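Local coordinates for protein Two-component system sensor histidine kinase (Bacteroides thetaiotaomicron, PDB 3OTT) that probably senses a saccharide outside the cell and passes the signal on as a histidine kinase, this chain being its extracellular two-propeller sensor part with a C-terminal beta-sandwich domain, at residues T99-D104 against Y124-Q129; L523-E526 against L530-G533; N569-S574 against W580-K585. One frame throughout, in Å; residues are numbered along the deposited sequence.

Contact 1 comes first along the chain, in the N-terminal seven-bladed propeller: it closes a loop from the connection between strands 93-94 and 105-111 to strand 122-127 of the blade that this connection enters. Contacts 2 and 3 follow in series in the second propeller. Each closes a short hairpin, 519-534 in one blade and 570-583 in the next. None nests in or crosses another. Contacts 2 and 3 have centres about 11 Å apart and touch, mainly because R584 of 580-585 reaches D525 of 523-526, tying two neighbouring blades together. Contact 1 lies on the opposite side of the chain's centre, with nearest atoms about 54 Å from contact 2.

Contact 1: residues T99-D104 against Y124-Q129; sequences TDFPTD and YTYQLQ
F101 drives the edge of its phenyl ring into one face of the Y126 ring, a T-shaped (edge-to-face) stack with centroids 4.9 Å apart and planes at 79°. F101 CE1 sits almost over the centre of the tyrosine ring, and F101 CZ comes to 3.6 Å from Y126 CE2. A phenyl group suits the place because its weakly positive C-H edge meets the electron-rich face of its partner. At the far end of that partner, T99 OG1 and Y126 OH share a hydrogen bond of 2.9 Å, so the tyrosine is held both by its ring and by its hydroxyl. T99 CB also lies over one face of the F101 ring, toward its rim.

One step along, P102 rests on Y124. P102 CG stands 3.8 Å from the centroid of the Y124 ring and 18° off its normal, a CH-pi contact made by the compact, rigid pyrrolidine ring. Both residues also touch L133 on the next strand of the sheet.

Behind this first shell, the strand sets the two tyrosines. Y124 and Y126 share backbone hydrogen bonds with L117 and L115, and Y126 holds CG anti to its nitrogen (chi1 -172°), which carries the ring across to F101. Just beyond, Q127 and Q129 hydrogen-bond to Y327, R374 and I375 of the second subunit. Segment 99-104 leads from the outermost strand of one four-stranded blade to the innermost strand of the next; the segment is thus a blade-to-blade connection of a beta-propeller, packed against the third strand of the blade it enters.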
# COMPACT_ATOMS: atom_id res chain seq x y z
N THR B 99 24.20 21.01 -16.28
CA THR B 99 23.80 20.49 -17.62
C THR B 99 23.29 21.52 -18.63
O THR B 99 22.42 22.35 -18.34
CB THR B 99 22.71 19.40 -17.52
OG1 THR B 99 23.02 18.50 -16.45
CG2 THR B 99 22.55 18.62 -18.88
N ASP B 100 23.82 21.41 -19.83
CA ASP B 100 23.32 22.11 -20.99
C ASP B 100 22.05 21.44 -21.47
O ASP B 100 22.09 20.36 -22.04
CB ASP B 100 24.38 22.13 -22.08
CG ASP B 100 24.05 23.12 -23.18
OD1 ASP B 100 22.87 23.58 -23.23
OD2 ASP B 100 24.97 23.45 -23.99
N PHE B 101 20.91 22.05 -21.20
CA PHE B 101 19.62 21.50 -21.57
C PHE B 101 19.21 21.98 -22.97
O PHE B 101 19.61 23.05 -23.39
CB PHE B 101 18.59 21.95 -20.54
CG PHE B 101 18.66 21.19 -19.19
CD1 PHE B 101 18.49 19.77 -19.14
CD2 PHE B 101 18.86 21.88 -17.99
CE1 PHE B 101 18.54 19.10 -17.94
CE2 PHE B 101 18.90 21.21 -16.75
CZ PHE B 101 18.75 19.82 -16.72
N PRO B 102 18.39 21.21 -23.68
CA PRO B 102 17.84 21.74 -24.92
C PRO B 102 16.89 22.92 -24.64
O PRO B 102 16.37 23.03 -23.54
CB PRO B 102 17.05 20.57 -25.49
CG PRO B 102 16.62 19.81 -24.33
CD PRO B 102 17.79 19.90 -23.34
N THR B 103 16.71 23.77 -25.64
CA THR B 103 15.84 24.92 -25.61
C THR B 103 14.36 24.55 -25.90
O THR B 103 14.07 23.44 -26.37
CB THR B 103 16.34 25.94 -26.70
OG1 THR B 103 16.27 25.35 -28.00
CG2 THR B 103 17.81 26.42 -26.42
N ASP B 104 13.43 25.46 -25.60
CA ASP B 104 12.02 25.31 -26.08
C ASP B 104 11.35 23.99 -25.64
O ASP B 104 10.75 23.26 -26.47
CB ASP B 104 11.97 25.44 -27.62
CG ASP B 104 12.62 26.73 -28.12
OD1 ASP B 104 12.32 27.84 -27.54
OD2 ASP B 104 13.46 26.66 -29.07
N TYR B 124 14.04 13.97 -25.39
CA TYR B 124 15.24 13.68 -24.61
C TYR B 124 14.90 12.91 -23.36
O TYR B 124 13.77 12.93 -22.86
CB TYR B 124 15.99 15.00 -24.21
CG TYR B 124 16.27 15.89 -25.40
CD1 TYR B 124 15.29 16.73 -25.92
CD2 TYR B 124 17.52 15.84 -26.04
CE1 TYR B 124 15.55 17.54 -27.03
CE2 TYR B 124 17.80 16.65 -27.11
CZ TYR B 124 16.80 17.47 -27.62
OH TYR B 124 17.08 18.27 -28.68
N THR B 125 15.91 12.26 -22.84
CA THR B 125 15.86 11.68 -21.54
C THR B 125 16.91 12.35 -20.65
O THR B 125 17.99 12.78 -21.12
CB THR B 125 16.00 10.17 -21.75
OG1 THR B 125 14.71 9.55 -21.56
CG2 THR B 125 16.98 9.55 -20.95
N TYR B 126 16.57 12.49 -19.37
CA TYR B 126 17.49 13.04 -18.39
C TYR B 126 17.49 12.20 -17.13
O TYR B 126 16.49 12.15 -16.42
CB TYR B 126 17.13 14.48 -18.06
CG TYR B 126 18.15 15.19 -17.18
CD1 TYR B 126 19.52 15.20 -17.52
CD2 TYR B 126 17.77 15.84 -16.00
CE1 TYR B 126 20.48 15.88 -16.74
CE2 TYR B 126 18.72 16.52 -15.21
CZ TYR B 126 20.06 16.53 -15.58
OH TYR B 126 21.00 17.19 -14.78
N GLN B 127 18.63 11.59 -16.85
CA GLN B 127 18.75 10.62 -15.82
C GLN B 127 19.20 11.39 -14.58
O GLN B 127 20.18 12.05 -14.61
CB GLN B 127 19.70 9.47 -16.26
CG GLN B 127 19.42 8.07 -15.61
CD GLN B 127 19.62 8.06 -14.04
OE1 GLN B 127 20.59 8.57 -13.51
NE2 GLN B 127 18.70 7.40 -13.33
N LEU B 128 18.43 11.35 -13.51
CA LEU B 128 18.61 12.37 -12.45
C LEU B 128 19.80 12.09 -11.58
O LEU B 128 20.32 13.02 -10.96
CB LEU B 128 17.36 12.50 -11.60
CG LEU B 128 16.11 12.98 -12.37
CD1 LEU B 128 14.88 12.82 -11.48
CD2 LEU B 128 16.24 14.47 -12.84
N GLN B 129 20.24 10.83 -11.49
CA GLN B 129 21.44 10.54 -10.73
C GLN B 129 22.70 10.82 -11.54
O GLN B 129 23.59 11.54 -11.09
CB GLN B 129 21.47 9.08 -10.27
CG GLN B 129 22.55 8.83 -9.24
CD GLN B 129 22.10 9.25 -7.79
OE1 GLN B 129 21.11 9.96 -7.61
NE2 GLN B 129 22.80 8.76 -6.80

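Contact 2: residues L523-E526 against L530-G533; sequences LCDE and LWVG
W531 turns the edge of its indole toward D525, and its ring N-H is the polar link between side chains: NE1 donates to D525 OD2 at 3.1 Å with an N-H...O angle of 170°. The oxygen lies close to the indole plane. The carboxylate is canted, its plane 56° from that of the ring, and NE1 meets OD2 from above the carboxylate plane. D525 adopts the crowded position, with CG between its backbone N and carbonyl carbon (chi1 76°), and this brings the acid up to the tryptophan edge. The same OD2 forms a salt bridge with R584, while OD1 takes the backbone N-H of L529 in the turn; a two-oxygen acid can serve both the ring and the turn.

L523 and W531 lie side by side and point the same way, L523 CD1 packing 3.6 Å from W531 CD1. They are a hydrogen-bonded antiparallel pair, the backbone bond from W531 N to L523 O measuring 2.7 Å. This is the hairpin of the first two strands of a propeller blade, and the face bearing L523 and W531 looks to M564 on the innermost strand of the next blade. A leucine here has no ring N-H, and would probably leave D525 OD2 to R584 alone among the partners described and open a gap beside L523 CD1.

On the other face, C524 and L530 form the non-hydrogen-bonded pair. C524 SG comes to 3.8 Å from L530 CD1, a small, polarisable sulfur against a methyl of the branched leucine, and L530 goes on to touch L522 and I541.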
# COMPACT_ATOMS: atom_id res chain seq x y z
N LEU B 523 -31.29 0.14 20.84
CA LEU B 523 -30.55 1.22 21.48
C LEU B 523 -31.40 2.00 22.49
O LEU B 523 -32.63 1.95 22.45
CB LEU B 523 -29.86 2.14 20.46
CG LEU B 523 -30.46 3.26 19.60
CD1 LEU B 523 -31.10 4.42 20.43
CD2 LEU B 523 -29.37 3.90 18.72
N CYS B 524 -30.72 2.67 23.43
CA CYS B 524 -31.35 3.54 24.42
C CYS B 524 -30.77 4.93 24.26
O CYS B 524 -29.56 5.08 24.13
CB CYS B 524 -31.08 3.07 25.85
SG CYS B 524 -32.09 3.93 27.19
N ASP B 525 -31.65 5.94 24.27
CA ASP B 525 -31.23 7.32 24.03
C ASP B 525 -31.03 8.02 25.37
O ASP B 525 -31.35 7.44 26.43
CB ASP B 525 -32.20 8.02 23.04
CG ASP B 525 -33.55 8.43 23.65
OD1 ASP B 525 -33.81 8.35 24.88
OD2 ASP B 525 -34.39 8.93 22.88
N GLU B 526 -30.48 9.23 25.33
CA GLU B 526 -30.12 10.00 26.53
C GLU B 526 -31.33 10.28 27.41
O GLU B 526 -31.20 10.45 28.61
CB GLU B 526 -29.44 11.33 26.14
CG GLU B 526 -30.42 12.46 25.83
CD GLU B 526 -29.76 13.69 25.22
OE1 GLU B 526 -28.88 13.54 24.33
OE2 GLU B 526 -30.15 14.81 25.61
N LEU B 530 -36.24 3.60 24.48
CA LEU B 530 -35.60 2.55 23.65
C LEU B 530 -35.98 2.66 22.20
O LEU B 530 -37.13 2.84 21.87
CB LEU B 530 -36.03 1.17 24.10
CG LEU B 530 -35.28 0.35 25.14
CD1 LEU B 530 -34.60 1.23 26.09
CD2 LEU B 530 -36.24 -0.55 25.87
N TRP B 531 -35.02 2.42 21.33
CA TRP B 531 -35.28 2.41 19.90
C TRP B 531 -35.01 1.01 19.36
O TRP B 531 -33.89 0.45 19.55
CB TRP B 531 -34.42 3.48 19.22
CG TRP B 531 -34.84 4.88 19.60
CD1 TRP B 531 -34.50 5.54 20.71
CD2 TRP B 531 -35.74 5.73 18.88
NE1 TRP B 531 -35.10 6.79 20.75
CE2 TRP B 531 -35.88 6.93 19.63
CE3 TRP B 531 -36.44 5.60 17.66
CZ2 TRP B 531 -36.66 8.01 19.19
CZ3 TRP B 531 -37.22 6.65 17.23
CH2 TRP B 531 -37.32 7.85 17.99
N VAL B 532 -36.03 0.43 18.70
CA VAL B 532 -35.92 -0.87 18.06
C VAL B 532 -35.99 -0.73 16.52
O VAL B 532 -36.86 -0.06 15.95
CB VAL B 532 -37.03 -1.87 18.54
CG1 VAL B 532 -36.76 -3.35 17.99
CG2 VAL B 532 -37.10 -1.93 20.08
N GLY B 533 -35.06 -1.37 15.83
CA GLY B 533 -35.00 -1.28 14.39
C GLY B 533 -35.54 -2.57 13.85
O GLY B 533 -35.27 -3.66 14.40

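Contact 3: residues N569-S574 against W580-K585; sequences NSIWVS and WIIDRK
The carbonyl oxygen of I582 takes the N-H of I571 at 2.7 Å, nearly straight at 167°, and the same oxygen receives a CA-H...O contact from S570 CA at 3.3 Å. I582 N returns a bond to I571 O, and V573 and W580 exchange a second such pair, so the antiparallel hairpin is stitched at alternate residues. One bond further on, past the end of the strand, R584 N donates to N569 O at 2.9 Å.

The side chains divide between the two faces of the sheet. On one, I581 lies along W572: its CG1 stands 4.0 Å from the centroid of the five-membered ring, 10° off the normal, a CH-pi contact, while CD1 covers the same indole face toward the rim. I581 holds CG1 anti to its carbonyl carbon (chi1 -60°), which lays the ethyl arm over the ring; its CG2 meets S570 CB at 3.8 Å, where a small serine leaves room for the methyl. On the other face, I571 CG2 packs on I582 CB, and V573 CG2 meets I582 CD1 at 3.7 Å. These beta-branched residues suit extended strands, and I571 and V573 reach M564 on the innermost strand.

R584 folds its aliphatic part back over the start of strand 570-575, its CG 3.6 Å from S570 C. Its chain bends at chi3 and sends the guanidinium to D525 and D527 of the adjoining blade, with NE on K568 O. D583 OD1 accepts from K585 N at 2.6 Å, an Asx turn, and also from the backbone N of T586, as the chain leaves the strand. Backbone hydrogen bonds join the blade's two middle strands and largely apolar side chains pack on their faces, while the buried guanidinium, probably balanced by the two aspartates, links this blade to its neighbour.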
# COMPACT_ATOMS: atom_id res chain seq x y z
N ASN B 569 -30.59 15.45 19.11
CA ASN B 569 -32.05 15.36 19.14
C ASN B 569 -32.62 14.46 18.07
O ASN B 569 -33.84 14.34 17.92
CB ASN B 569 -32.68 16.75 19.04
CG ASN B 569 -32.50 17.54 20.30
OD1 ASN B 569 -32.72 17.02 21.41
ND2 ASN B 569 -32.07 18.79 20.17
N SER B 570 -31.72 13.80 17.36
CA SER B 570 -32.10 12.89 16.32
C SER B 570 -31.58 11.48 16.56
O SER B 570 -30.66 11.25 17.36
CB SER B 570 -31.56 13.42 14.99
OG SER B 570 -32.10 14.73 14.75
N ILE B 571 -32.16 10.53 15.83
CA ILE B 571 -31.47 9.29 15.60
C ILE B 571 -31.06 9.05 14.13
O ILE B 571 -31.86 9.21 13.21
CB ILE B 571 -32.20 8.08 16.24
CG1 ILE B 571 -31.60 6.81 15.65
CG2 ILE B 571 -33.65 8.10 15.92
CD1 ILE B 571 -31.95 5.56 16.42
N TRP B 572 -29.79 8.66 13.92
CA TRP B 572 -29.31 8.36 12.55
C TRP B 572 -29.42 6.88 12.29
O TRP B 572 -28.99 6.10 13.09
CB TRP B 572 -27.86 8.81 12.32
CG TRP B 572 -27.69 10.32 12.24
CD1 TRP B 572 -28.47 11.28 12.88
CD2 TRP B 572 -26.68 11.05 11.51
NE1 TRP B 572 -28.01 12.55 12.55
CE2 TRP B 572 -26.91 12.43 11.74
CE3 TRP B 572 -25.60 10.67 10.72
CZ2 TRP B 572 -26.12 13.43 11.16
CZ3 TRP B 572 -24.79 11.68 10.13
CH2 TRP B 572 -25.06 13.04 10.37
N VAL B 573 -29.94 6.53 11.12
CA VAL B 573 -30.24 5.14 10.78
C VAL B 573 -29.68 4.84 9.40
O VAL B 573 -30.14 5.39 8.39
CB VAL B 573 -31.77 4.87 10.81
CG1 VAL B 573 -32.07 3.35 10.66
CG2 VAL B 573 -32.35 5.33 12.10
N SER B 574 -28.67 3.99 9.38
CA SER B 574 -28.03 3.58 8.15
C SER B 574 -28.68 2.28 7.67
O SER B 574 -28.86 1.36 8.47
CB SER B 574 -26.56 3.34 8.42
OG SER B 574 -25.96 2.92 7.24
N TRP B 580 -31.19 7.57 6.92
CA TRP B 580 -32.34 8.33 7.45
C TRP B 580 -32.02 8.96 8.80
O TRP B 580 -31.39 8.34 9.64
CB TRP B 580 -33.57 7.41 7.60
CG TRP B 580 -33.98 6.85 6.28
CD1 TRP B 580 -33.32 5.91 5.53
CD2 TRP B 580 -35.12 7.24 5.52
NE1 TRP B 580 -33.98 5.70 4.35
CE2 TRP B 580 -35.10 6.49 4.32
CE3 TRP B 580 -36.16 8.15 5.73
CZ2 TRP B 580 -36.08 6.60 3.35
CZ3 TRP B 580 -37.14 8.28 4.78
CH2 TRP B 580 -37.10 7.50 3.59
N ILE B 581 -32.49 10.18 8.98
CA ILE B 581 -32.41 10.90 10.22
C ILE B 581 -33.84 11.12 10.78
O ILE B 581 -34.70 11.65 10.08
CB ILE B 581 -31.77 12.28 9.96
CG1 ILE B 581 -30.37 12.10 9.36
CG2 ILE B 581 -31.82 13.18 11.25
CD1 ILE B 581 -29.55 13.46 9.24
N ILE B 582 -34.05 10.75 12.04
CA ILE B 582 -35.39 10.72 12.63
C ILE B 582 -35.38 11.53 13.90
O ILE B 582 -34.54 11.31 14.78
CB ILE B 582 -35.79 9.27 13.02
CG1 ILE B 582 -35.74 8.34 11.80
CG2 ILE B 582 -37.14 9.20 13.71
CD1 ILE B 582 -35.73 6.84 12.22
N ASP B 583 -36.34 12.43 14.02
CA ASP B 583 -36.35 13.32 15.17
C ASP B 583 -36.82 12.53 16.38
O ASP B 583 -37.82 11.85 16.30
CB ASP B 583 -37.26 14.52 14.94
CG ASP B 583 -37.45 15.37 16.21
OD1 ASP B 583 -38.21 14.98 17.13
OD2 ASP B 583 -36.79 16.43 16.29
N ARG B 584 -36.12 12.65 17.50
CA ARG B 584 -36.44 11.81 18.64
C ARG B 584 -37.80 12.09 19.30
O ARG B 584 -38.35 11.21 19.97
CB ARG B 584 -35.31 11.84 19.67
CG ARG B 584 -34.07 11.06 19.19
CD ARG B 584 -33.08 10.78 20.36
NE ARG B 584 -32.51 11.96 21.02
CZ ARG B 584 -32.84 12.40 22.25
NH1 ARG B 584 -33.77 11.79 22.98
NH2 ARG B 584 -32.24 13.47 22.78
N LYS B 585 -38.35 13.29 19.12
CA LYS B 585 -39.63 13.63 19.76
C LYS B 585 -40.82 13.46 18.81
O LYS B 585 -41.80 12.80 19.18
CB LYS B 585 -39.61 15.02 20.47
CG LYS B 585 -38.68 15.06 21.74
CD LYS B 585 -38.88 16.40 22.59
CE LYS B 585 -38.10 17.67 22.08
NZ LYS B 585 -38.67 19.05 22.54